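2-oxoglutarate (2OG) and Fe(II)-dependent oxygenase superfamily protein (Arabidopsis thaliana, PDB 6KWA) probably catalyses the irreversible oxidation of the auxin indole-3-acetic acid to inactive 2-oxoindole-3-acetic acid, with 2-oxoglutarate as co-substrate at a metal centre. Local coordinates at residues A[168-173]-A[225-230]; A[27-32]-A[209-214]; A[82-87]-A[149-154]. One frame throughout, in Å; residues are numbered along the deposited sequence.

Contact 1: residues A[168-173]-A[225-230]. With MG (magnesium ion), chain D.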
# COMPACT_ATOMS: atom_id res chain seq x y z
N LEU A 168 0.19 15.74 2.60
CA LEU A 168 -0.82 15.21 1.69
C LEU A 168 -0.25 14.72 0.34
O LEU A 168 0.55 15.41 -0.29
CB LEU A 168 -1.87 16.30 1.47
CG LEU A 168 -3.23 16.01 0.86
CD1 LEU A 168 -4.09 15.25 1.86
CD2 LEU A 168 -3.92 17.28 0.42
N HIS A 169 -0.62 13.51 -0.09
CA HIS A 169 -0.11 12.97 -1.36
C HIS A 169 -1.04 11.90 -1.97
O HIS A 169 -2.02 11.46 -1.34
CB HIS A 169 1.28 12.38 -1.15
CG HIS A 169 1.31 11.14 -0.31
ND1 HIS A 169 1.05 11.16 1.05
CD2 HIS A 169 1.59 9.85 -0.62
CE1 HIS A 169 1.16 9.93 1.53
NE2 HIS A 169 1.48 9.12 0.54
N THR A 170 -0.78 11.53 -3.23
CA THR A 170 -1.40 10.36 -3.85
C THR A 170 -0.29 9.34 -4.13
O THR A 170 0.80 9.74 -4.51
CB THR A 170 -2.14 10.68 -5.17
OG1 THR A 170 -1.19 11.03 -6.18
CG2 THR A 170 -3.13 11.80 -4.99
N ASP A 171 -0.55 8.05 -3.95
CA ASP A 171 0.48 7.08 -4.34
C ASP A 171 0.55 7.02 -5.86
O ASP A 171 -0.41 7.40 -6.55
CB ASP A 171 0.24 5.68 -3.76
CG ASP A 171 -0.09 5.69 -2.27
OD1 ASP A 171 0.46 6.54 -1.53
OD2 ASP A 171 -0.83 4.79 -1.83
N SER A 172 1.69 6.61 -6.39
CA SER A 172 1.90 6.71 -7.84
C SER A 172 1.57 5.41 -8.56
O SER A 172 1.40 5.39 -9.79
CB SER A 172 3.34 7.09 -8.14
OG SER A 172 4.20 6.09 -7.64
N GLY A 173 1.46 4.32 -7.79
CA GLY A 173 1.23 3.00 -8.37
C GLY A 173 -0.24 2.76 -8.63
O GLY A 173 -1.05 3.69 -8.71
N ASN A 225 -7.61 8.24 -7.41
CA ASN A 225 -6.29 8.13 -6.78
C ASN A 225 -6.30 8.98 -5.50
O ASN A 225 -6.02 10.18 -5.52
CB ASN A 225 -5.18 8.55 -7.74
CG ASN A 225 -5.40 9.95 -8.33
OD1 ASN A 225 -6.53 10.42 -8.42
ND2 ASN A 225 -4.31 10.61 -8.71
N VAL A 226 -6.63 8.35 -4.38
CA VAL A 226 -6.98 9.12 -3.20
C VAL A 226 -5.82 9.94 -2.61
O VAL A 226 -4.65 9.51 -2.57
CB VAL A 226 -7.60 8.21 -2.10
CG1 VAL A 226 -6.58 7.22 -1.56
CG2 VAL A 226 -8.23 9.08 -0.98
N LYS A 227 -6.18 11.13 -2.13
CA LYS A 227 -5.23 12.00 -1.47
C LYS A 227 -5.24 11.67 0.01
O LYS A 227 -6.29 11.71 0.65
CB LYS A 227 -5.56 13.49 -1.67
CG LYS A 227 -5.61 13.99 -3.11
CD LYS A 227 -5.96 15.50 -3.10
CE LYS A 227 -5.96 16.13 -4.48
NZ LYS A 227 -7.15 15.68 -5.28
N HIS A 228 -4.08 11.37 0.56
CA HIS A 228 -4.04 11.00 1.96
C HIS A 228 -2.81 11.53 2.68
O HIS A 228 -1.80 11.90 2.06
CB HIS A 228 -4.13 9.46 2.09
CG HIS A 228 -3.08 8.72 1.32
ND1 HIS A 228 -3.12 8.58 -0.05
CD2 HIS A 228 -1.99 8.04 1.74
CE1 HIS A 228 -2.08 7.87 -0.45
NE2 HIS A 228 -1.38 7.52 0.62
N ARG A 229 -2.89 11.52 4.00
CA ARG A 229 -1.77 11.95 4.84
C ARG A 229 -1.93 11.29 6.20
O ARG A 229 -3.03 10.85 6.56
CB ARG A 229 -1.75 13.46 5.02
CG ARG A 229 -3.13 13.98 5.29
CD ARG A 229 -3.17 15.41 5.76
NE ARG A 229 -4.50 15.73 6.26
CZ ARG A 229 -4.89 16.96 6.57
NH1 ARG A 229 -4.05 17.97 6.42
NH2 ARG A 229 -6.13 17.18 7.01
N VAL A 230 -0.85 11.27 6.96
CA VAL A 230 -0.90 10.77 8.33
C VAL A 230 -0.71 11.95 9.28
O VAL A 230 0.22 12.75 9.15
CB VAL A 230 0.15 9.68 8.59
CG1 VAL A 230 1.53 10.14 8.17
CG2 VAL A 230 0.13 9.28 10.06
MG MG D . 0.58 6.82 0.80
O HOH W 1 -3.54 7.75 -3.93
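His-169 and His-228 face each other as an antiparallel hydrogen-bonded pair, His-169 N to His-228 O at 2.9 Å and His-228 N to His-169 O at 2.8 Å, and with Asp-171 they bind one magnesium ion. Paired positions put both side chains on one face, and like first torsions (chi1 68° and 56°) swing both rings toward the ion. The ring planes stand 50° apart, neither stacked nor edge-to-face, and each NE2 reaches the metal, His-228 NE2 at 2.1 Å and His-169 NE2 at 2.5 Å. Asp-171 OD1 supplies the third ligand from near the plane of the His-228 ring, giving the His-X-Asp...His facial triad of 2-oxoglutarate oxygenases. The His-228 ring is fixed in rotation by ND1, which donates to Val-226 O at 3.1 Å in the ring plane. Asp-171 OD2 accepts hydrogen bonds from Asn-210 ND2 and Thr-176 OG1. Away from the metal the contact is more open to solvent: exposed Leu-168 meets Arg-229 by van der Waals contact, Leu-168 CD1 to Arg-229 CG at 3.8 Å. Strand 228-231 runs between strands 164-169 and 187-190, where His-228 rests on Leu-187 and Leu-168 on Met-190, and Asn-210 of strand 207-211 touches His-228 from the other sheet.

Contact 2: residues A[27-32]-A[209-214]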
# COMPACT_ATOMS: atom_id res chain seq x y z
N GLY A 27 -11.65 6.03 -3.43
CA GLY A 27 -10.29 5.66 -3.78
C GLY A 27 -9.59 4.83 -2.73
O GLY A 27 -8.39 4.57 -2.82
N CYS A 28 -10.35 4.35 -1.76
CA CYS A 28 -9.79 3.51 -0.72
C CYS A 28 -10.86 2.71 -0.04
O CYS A 28 -12.04 3.05 -0.12
CB CYS A 28 -9.04 4.38 0.31
SG CYS A 28 -10.10 5.66 1.06
N PHE A 29 -10.45 1.65 0.62
CA PHE A 29 -11.36 0.85 1.42
C PHE A 29 -10.58 -0.06 2.33
O PHE A 29 -9.44 -0.39 2.05
CB PHE A 29 -12.33 0.04 0.54
CG PHE A 29 -11.67 -0.84 -0.45
CD1 PHE A 29 -11.46 -2.18 -0.19
CD2 PHE A 29 -11.30 -0.33 -1.69
CE1 PHE A 29 -10.87 -3.00 -1.13
CE2 PHE A 29 -10.68 -1.14 -2.63
CZ PHE A 29 -10.49 -2.49 -2.36
N ARG A 30 -11.24 -0.51 3.38
CA ARG A 30 -10.65 -1.43 4.32
C ARG A 30 -11.09 -2.83 3.89
O ARG A 30 -12.16 -2.97 3.31
CB ARG A 30 -11.15 -1.07 5.73
CG ARG A 30 -10.39 -1.67 6.91
CD ARG A 30 -11.00 -1.15 8.26
NE ARG A 30 -10.47 0.14 8.69
CZ ARG A 30 -11.17 1.27 8.78
NH1 ARG A 30 -12.47 1.31 8.47
NH2 ARG A 30 -10.57 2.39 9.20
N VAL A 31 -10.25 -3.85 4.09
CA VAL A 31 -10.71 -5.21 3.88
C VAL A 31 -10.63 -6.00 5.19
O VAL A 31 -9.72 -5.81 6.01
CB VAL A 31 -9.94 -5.96 2.77
CG1 VAL A 31 -10.30 -5.36 1.41
CG2 VAL A 31 -8.41 -5.95 3.00
N ILE A 32 -11.65 -6.84 5.39
CA ILE A 32 -11.68 -7.82 6.47
C ILE A 32 -11.85 -9.19 5.84
O ILE A 32 -12.23 -9.30 4.66
CB ILE A 32 -12.84 -7.58 7.44
CG1 ILE A 32 -14.16 -7.52 6.66
CG2 ILE A 32 -12.62 -6.31 8.24
CD1 ILE A 32 -15.40 -7.43 7.54
N ILE A 209 -6.80 -0.46 1.92
CA ILE A 209 -6.47 -0.50 0.50
C ILE A 209 -6.68 0.89 -0.01
O ILE A 209 -7.66 1.52 0.33
CB ILE A 209 -7.38 -1.46 -0.29
CG1 ILE A 209 -7.55 -2.77 0.45
CG2 ILE A 209 -6.83 -1.67 -1.68
CD1 ILE A 209 -6.31 -3.53 0.64
N ASN A 210 -5.79 1.36 -0.86
CA ASN A 210 -6.09 2.60 -1.53
C ASN A 210 -5.56 2.52 -2.93
O ASN A 210 -4.65 1.75 -3.22
CB ASN A 210 -5.51 3.81 -0.81
CG ASN A 210 -4.04 3.89 -0.98
OD1 ASN A 210 -3.29 3.34 -0.18
ND2 ASN A 210 -3.60 4.51 -2.08
N LEU A 211 -6.15 3.32 -3.81
CA LEU A 211 -5.76 3.28 -5.21
C LEU A 211 -4.81 4.44 -5.47
O LEU A 211 -4.80 5.40 -4.69
CB LEU A 211 -7.01 3.33 -6.10
CG LEU A 211 -7.81 2.01 -6.09
CD1 LEU A 211 -8.65 1.82 -4.83
CD2 LEU A 211 -8.69 1.95 -7.32
N GLY A 212 -3.97 4.34 -6.49
CA GLY A 212 -3.01 5.40 -6.80
C GLY A 212 -3.13 5.94 -8.22
O GLY A 212 -4.07 5.60 -8.98
N ASP A 213 -2.17 6.78 -8.61
CA ASP A 213 -2.18 7.45 -9.92
C ASP A 213 -2.33 6.49 -11.10
O ASP A 213 -3.04 6.78 -12.05
CB ASP A 213 -0.90 8.27 -10.09
CG ASP A 213 -0.82 9.48 -9.12
OD1 ASP A 213 -1.87 9.96 -8.60
OD2 ASP A 213 0.33 9.95 -8.88
N MET A 214 -1.71 5.32 -11.02
CA MET A 214 -1.76 4.36 -12.11
C MET A 214 -3.15 3.80 -12.32
O MET A 214 -3.50 3.40 -13.43
CB MET A 214 -0.80 3.23 -11.85
CG MET A 214 -0.21 2.58 -13.07
SD MET A 214 0.77 3.73 -14.07
CE MET A 214 1.67 4.65 -12.82
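Cys-28 and Asn-210 form an antiparallel non-hydrogen-bonded pair and Phe-29 and Ile-209 a hydrogen-bonded one, the short strand axes running at 157°. Phe-29 N donates to Ile-209 O at 2.8 Å, and Phe-29 O accepts from Ile-209 N at 2.6 Å, while Leu-211 N reaches Gly-27 O at 2.7 Å. The side-chain contact centres on Phe-29, whose ring lies with one face over Ile-209: Ile-209 CB sits 3.9 Å from the centroid of the Phe-29 ring and 11° off the normal, a CH-pi contact. With CG placed between the backbone N and the carbonyl carbon (chi1 56°), the ring folds back across its partner strand, and Phe-29 CE1 meets Ile-209 CG1 at 3.7 Å. Val-31 extends this apolar patch, Val-31 CG1 lying 3.9 Å from Ile-209 CG1. Were Phe-29 an alanine, the ring face over Ile-209 CB would be lost, which is likely to open a gap there. The opposite face carries Cys-28 and Asn-210; Asn-210 ND2 donates to Leu-211 O at 3.0 Å, and through Asp-171 this asparagine is a second-shell residue of the metal site. Strand 28-32 is flanked by strands 4-6 and 207-211, with Phe-29 packed on Ile-19 and Ala-22 of helix 12-25 and Ile-209 on Ile-177 of strand 175-179.

Contact 3: residues A[82-87]-A[149-154]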
# COMPACT_ATOMS: atom_id res chain seq x y z
N GLU A 82 11.34 7.32 8.74
CA GLU A 82 12.40 6.43 8.30
C GLU A 82 11.79 5.24 7.53
O GLU A 82 10.68 4.79 7.82
CB GLU A 82 13.21 5.94 9.52
CG GLU A 82 14.42 5.05 9.18
CD GLU A 82 15.15 4.56 10.42
OE1 GLU A 82 14.59 4.69 11.54
OE2 GLU A 82 16.28 4.01 10.29
N ALA A 83 12.49 4.74 6.52
CA ALA A 83 11.91 3.69 5.72
C ALA A 83 12.95 2.78 5.11
O ALA A 83 14.06 3.21 4.79
CB ALA A 83 11.01 4.30 4.61
N LEU A 84 12.54 1.52 4.93
CA LEU A 84 13.30 0.50 4.23
C LEU A 84 12.39 -0.13 3.18
O LEU A 84 11.16 -0.09 3.31
CB LEU A 84 13.80 -0.59 5.20
CG LEU A 84 14.85 -0.27 6.26
CD1 LEU A 84 14.61 -1.07 7.53
CD2 LEU A 84 16.21 -0.64 5.68
N GLY A 85 12.96 -0.72 2.15
CA GLY A 85 12.12 -1.41 1.20
C GLY A 85 12.81 -2.13 0.08
O GLY A 85 14.03 -2.06 -0.07
N LEU A 86 12.01 -2.81 -0.72
CA LEU A 86 12.57 -3.61 -1.79
C LEU A 86 11.62 -3.57 -2.97
O LEU A 86 10.40 -3.49 -2.81
CB LEU A 86 12.83 -5.05 -1.33
CG LEU A 86 11.70 -6.03 -1.02
CD1 LEU A 86 11.41 -6.92 -2.19
CD2 LEU A 86 11.98 -6.86 0.19
N TYR A 87 12.24 -3.54 -4.14
CA TYR A 87 11.55 -3.55 -5.40
C TYR A 87 11.36 -4.99 -5.89
O TYR A 87 12.20 -5.86 -5.65
CB TYR A 87 12.36 -2.72 -6.39
CG TYR A 87 11.84 -2.77 -7.80
CD1 TYR A 87 10.82 -1.92 -8.19
CD2 TYR A 87 12.37 -3.65 -8.73
CE1 TYR A 87 10.34 -1.95 -9.47
CE2 TYR A 87 11.88 -3.69 -10.02
CZ TYR A 87 10.87 -2.83 -10.39
OH TYR A 87 10.38 -2.87 -11.67
N PHE A 149 7.80 -3.34 -1.90
CA PHE A 149 7.60 -3.48 -0.47
C PHE A 149 8.24 -2.28 0.23
O PHE A 149 9.35 -1.88 -0.12
CB PHE A 149 8.21 -4.81 -0.07
CG PHE A 149 8.04 -5.16 1.36
CD1 PHE A 149 6.81 -5.55 1.86
CD2 PHE A 149 9.15 -5.23 2.20
CE1 PHE A 149 6.68 -5.94 3.19
CE2 PHE A 149 9.04 -5.61 3.52
CZ PHE A 149 7.80 -5.96 4.03
N ARG A 150 7.55 -1.68 1.20
CA ARG A 150 8.15 -0.60 1.96
C ARG A 150 7.70 -0.65 3.41
O ARG A 150 6.50 -0.72 3.68
CB ARG A 150 7.79 0.77 1.36
CG ARG A 150 8.69 1.92 1.85
CD ARG A 150 8.87 3.02 0.80
NE ARG A 150 9.84 4.03 1.20
CZ ARG A 150 11.17 3.88 1.11
NH1 ARG A 150 11.66 2.74 0.66
NH2 ARG A 150 12.00 4.83 1.49
N ILE A 151 8.64 -0.59 4.34
CA ILE A 151 8.26 -0.60 5.75
C ILE A 151 8.69 0.73 6.32
O ILE A 151 9.74 1.29 5.97
CB ILE A 151 8.90 -1.75 6.53
CG1 ILE A 151 10.42 -1.70 6.46
CG2 ILE A 151 8.40 -3.08 5.97
CD1 ILE A 151 11.10 -2.89 7.16
N ASN A 152 7.86 1.25 7.21
CA ASN A 152 8.01 2.61 7.63
C ASN A 152 8.08 2.70 9.15
O ASN A 152 7.41 1.94 9.83
CB ASN A 152 6.80 3.41 7.12
CG ASN A 152 6.52 3.15 5.64
OD1 ASN A 152 7.27 3.58 4.77
ND2 ASN A 152 5.43 2.42 5.35
N LYS A 153 8.90 3.64 9.65
CA LYS A 153 8.98 3.97 11.08
C LYS A 153 8.72 5.45 11.27
O LYS A 153 9.50 6.29 10.77
CB LYS A 153 10.35 3.60 11.67
CG LYS A 153 10.56 4.03 13.13
CD LYS A 153 11.76 3.31 13.77
CE LYS A 153 12.35 4.07 14.94
NZ LYS A 153 13.27 3.16 15.71
N TYR A 154 7.63 5.80 11.93
CA TYR A 154 7.33 7.22 12.17
C TYR A 154 7.74 7.57 13.59
O TYR A 154 7.36 6.86 14.53
CB TYR A 154 5.83 7.54 11.97
CG TYR A 154 5.41 7.25 10.59
CD1 TYR A 154 5.50 8.23 9.61
CD2 TYR A 154 4.98 5.98 10.23
CE1 TYR A 154 5.17 7.95 8.32
CE2 TYR A 154 4.65 5.69 8.93
CZ TYR A 154 4.74 6.67 8.00
OH TYR A 154 4.40 6.33 6.73
O HOH W 2 15.60 3.46 13.70
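Glu-82 to Leu-86 pair in regular antiparallel register with Lys-153 to Phe-149, the strand axes 172° apart and 4.6 Å at closest approach. Six backbone hydrogen bonds, two at each of the pairs Glu-82/Lys-153, Leu-84/Ile-151 and Leu-86/Phe-149, tie the strands together. These three pairs send their side chains to one face. There Leu-84 CB lies 3.8 Å from Ile-151 CG1, and Leu-86 CG is as far from Phe-149 CB. At the end of this row Glu-82 and Lys-153 run alongside each other in the same direction. Their charged atoms do not touch; a water bridges them, donating to Glu-82 OE1 at 2.7 Å and accepting from Lys-153 NZ at 3.1 Å. On the other face the Arg-150 guanidinium is laid over Ala-83, whose CB is 3.1 Å above its plane, toward the rim. The chain reaches there because CG stands anti to the backbone N (chi1 -164°) and the chain bends at its second torsion. Gly-85 sits opposite Arg-150, and a CB there would collide with Phe-149 O. The pair belongs to the larger sheet of the double-stranded beta-helix fold, with strand 81-87 at one edge and strand 237-245 on the far side of 147-155. Asn-152 and Tyr-154 bind 2-oxoglutarate in this protein, although none is bound to this chain. Further out, Asn-152 is set by Tyr-81 OH at its OD1 and by Ser-240 OG at its ND2, while Arg-150 NH1 donates to Gly-70 O. Glu-82 OE2 forms a salt bridge with Lys-59 and a hydrogen bond with Tyr-71. Beneath the leucine, isoleucine and phenylalanine side chains, helix 92-101 packs against Leu-86, and helix 38-51 meets Phe-149 and Ile-151.

Contacts 2 and 3 belong to the same larger mixed sheet but lie towards its two ends, their centres about 19 Å apart and nearest atoms about 10 Å apart. Contact 1 lies in the smaller antiparallel sheet, its centre about 10 Å from that of contact 2 and about 16 Å from that of contact 3. Along the chain, contact 3 is nested inside the loop closed by contact 2 and closes before contact 1 opens, whereas contacts 1 and 2 interlock, their segments alternating. Asp-213 OD1 probably hydrogen-bonds both Thr-170 and Asn-225, and Val-230 touches Tyr-154. Contact 1, which holds the metal triad, therefore touches both other contacts, which do not touch each other.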